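Local structure of protein toll (4LXR) at residues D236-A239 and H240-N243. The protein is a Toll-like receptor that binds cleaved, activated spaetzle through its extracellular leucine-rich repeats, signalling in antifungal immunity and dorsal-ventral patterning of the embryo. Numbering follows the deposited sequence.
With NAG (2-acetamido-2-deoxy-beta-D-glucopyranose), chain J.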
# COMPACT_ATOMS: atom_id res chain seq x y z
N ASP A 236 -15.01 -23.34 -37.24
CA ASP A 236 -14.33 -22.73 -38.37
C ASP A 236 -14.64 -21.24 -38.55
O ASP A 236 -14.39 -20.69 -39.63
CB ASP A 236 -14.64 -23.52 -39.67
CG ASP A 236 -16.13 -23.56 -40.00
OD1 ASP A 236 -16.93 -22.87 -39.33
OD2 ASP A 236 -16.51 -24.27 -40.96
N VAL A 237 -15.18 -20.59 -37.52
CA VAL A 237 -15.57 -19.18 -37.63
C VAL A 237 -14.44 -18.26 -38.07
O VAL A 237 -14.69 -17.24 -38.74
CB VAL A 237 -16.18 -18.62 -36.31
CG1 VAL A 237 -15.15 -18.62 -35.17
CG2 VAL A 237 -16.73 -17.20 -36.53
N PHE A 238 -13.21 -18.61 -37.71
CA PHE A 238 -12.05 -17.75 -37.99
C PHE A 238 -11.19 -18.29 -39.13
O PHE A 238 -10.07 -17.82 -39.35
CB PHE A 238 -11.18 -17.61 -36.72
CG PHE A 238 -11.90 -17.02 -35.52
CD1 PHE A 238 -12.61 -15.84 -35.62
CD2 PHE A 238 -11.84 -17.66 -34.28
CE1 PHE A 238 -13.25 -15.29 -34.50
CE2 PHE A 238 -12.49 -17.13 -33.16
CZ PHE A 238 -13.21 -15.95 -33.27
N ALA A 239 -11.69 -19.29 -39.86
CA ALA A 239 -10.91 -19.94 -40.91
C ALA A 239 -10.27 -19.00 -41.92
O ALA A 239 -9.18 -19.26 -42.41
CB ALA A 239 -11.74 -20.98 -41.63
N HIS A 240 -10.95 -17.91 -42.25
CA HIS A 240 -10.43 -17.00 -43.27
C HIS A 240 -9.45 -15.96 -42.72
O HIS A 240 -8.74 -15.31 -43.48
CB HIS A 240 -11.58 -16.30 -44.00
CG HIS A 240 -12.34 -17.19 -44.92
ND1 HIS A 240 -13.71 -17.13 -45.07
CD2 HIS A 240 -11.92 -18.17 -45.76
CE1 HIS A 240 -14.10 -18.03 -45.96
NE2 HIS A 240 -13.03 -18.68 -46.38
N LEU A 241 -9.41 -15.81 -41.40
CA LEU A 241 -8.51 -14.86 -40.76
C LEU A 241 -7.13 -15.47 -40.59
O LEU A 241 -6.66 -15.63 -39.47
CB LEU A 241 -9.06 -14.44 -39.39
CG LEU A 241 -10.41 -13.71 -39.42
CD1 LEU A 241 -11.01 -13.54 -38.03
CD2 LEU A 241 -10.25 -12.35 -40.10
N THR A 242 -6.49 -15.83 -41.70
CA THR A 242 -5.25 -16.60 -41.63
C THR A 242 -4.06 -15.83 -41.08
O THR A 242 -3.11 -16.43 -40.59
CB THR A 242 -4.88 -17.22 -42.99
OG1 THR A 242 -4.84 -16.19 -43.98
CG2 THR A 242 -5.90 -18.27 -43.39
N ASN A 243 -4.11 -14.51 -41.17
CA ASN A 243 -3.02 -13.68 -40.66
C ASN A 243 -3.30 -13.02 -39.30
O ASN A 243 -2.51 -12.20 -38.82
CB ASN A 243 -2.64 -12.62 -41.70
CG ASN A 243 -1.96 -13.22 -42.92
OD1 ASN A 243 -1.15 -14.13 -42.79
ND2 ASN A 243 -2.31 -12.72 -44.11
C1 NAG J . -1.77 -13.48 -45.21
C2 NAG J . -0.29 -13.42 -45.59
C3 NAG J . -0.07 -14.03 -46.96
C4 NAG J . -0.56 -15.47 -46.94
C5 NAG J . -2.03 -15.51 -46.52
C6 NAG J . -2.57 -16.92 -46.39
C7 NAG J . 1.16 -11.69 -44.66
C8 NAG J . 1.58 -10.26 -44.71
N2 NAG J . 0.21 -12.05 -45.53
O3 NAG J . 1.31 -13.98 -47.29
O4 NAG J . -0.40 -16.09 -48.22
O5 NAG J . -2.21 -14.87 -45.25
O6 NAG J . -3.97 -16.96 -46.61
O7 NAG J . 1.66 -12.49 -43.88
O HOH W 1 -13.45 -17.12 -41.39
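Phe238 and Leu241 meet where the loop between strands 222-224 and 246-248 turns through a type I beta turn, closed by Leu241 N donating to Phe238 O at 2.9 Å. In both residues CG lies anti to the carbonyl carbon (chi1 -59° and -63°), which brings Leu241 CD1 to 3.7 Å from Phe238 CD1; Val237 CG1 lies 3.4 Å above the plane of the Phe238 ring, over its centre. Ala239 and His240 are the two middle residues of this turn, and Ala239 C lies 3.3 Å from Leu241 N. A water bridges the chain here, accepting from His240 N at 2.8 Å and donating to Val237 O, while His240 ND1 bonds to Lys211 O. Beyond the turn Thr242 faces two ways: CG2 rests 3.6 Å from Ala239 O, and Thr242 OG1 and O6 of the N-acetylglucosamine are hydrogen-bonded at 2.9 Å, the sugar being joined through C1 to Asn243 ND2. A valine in place of Thr242 would probably leave this sugar hydroxyl without this hydrogen-bond partner and the sugar less restrained about its link. Asn265 ND2 bonds both Phe238 O and Leu241 O, tying the turn to the loop that follows strand 246-248. The buried pair Phe238 and Leu241 is thus apolar, whereas the partly exposed Thr242 meets the glycan by a hydrogen bond beside its covalent link.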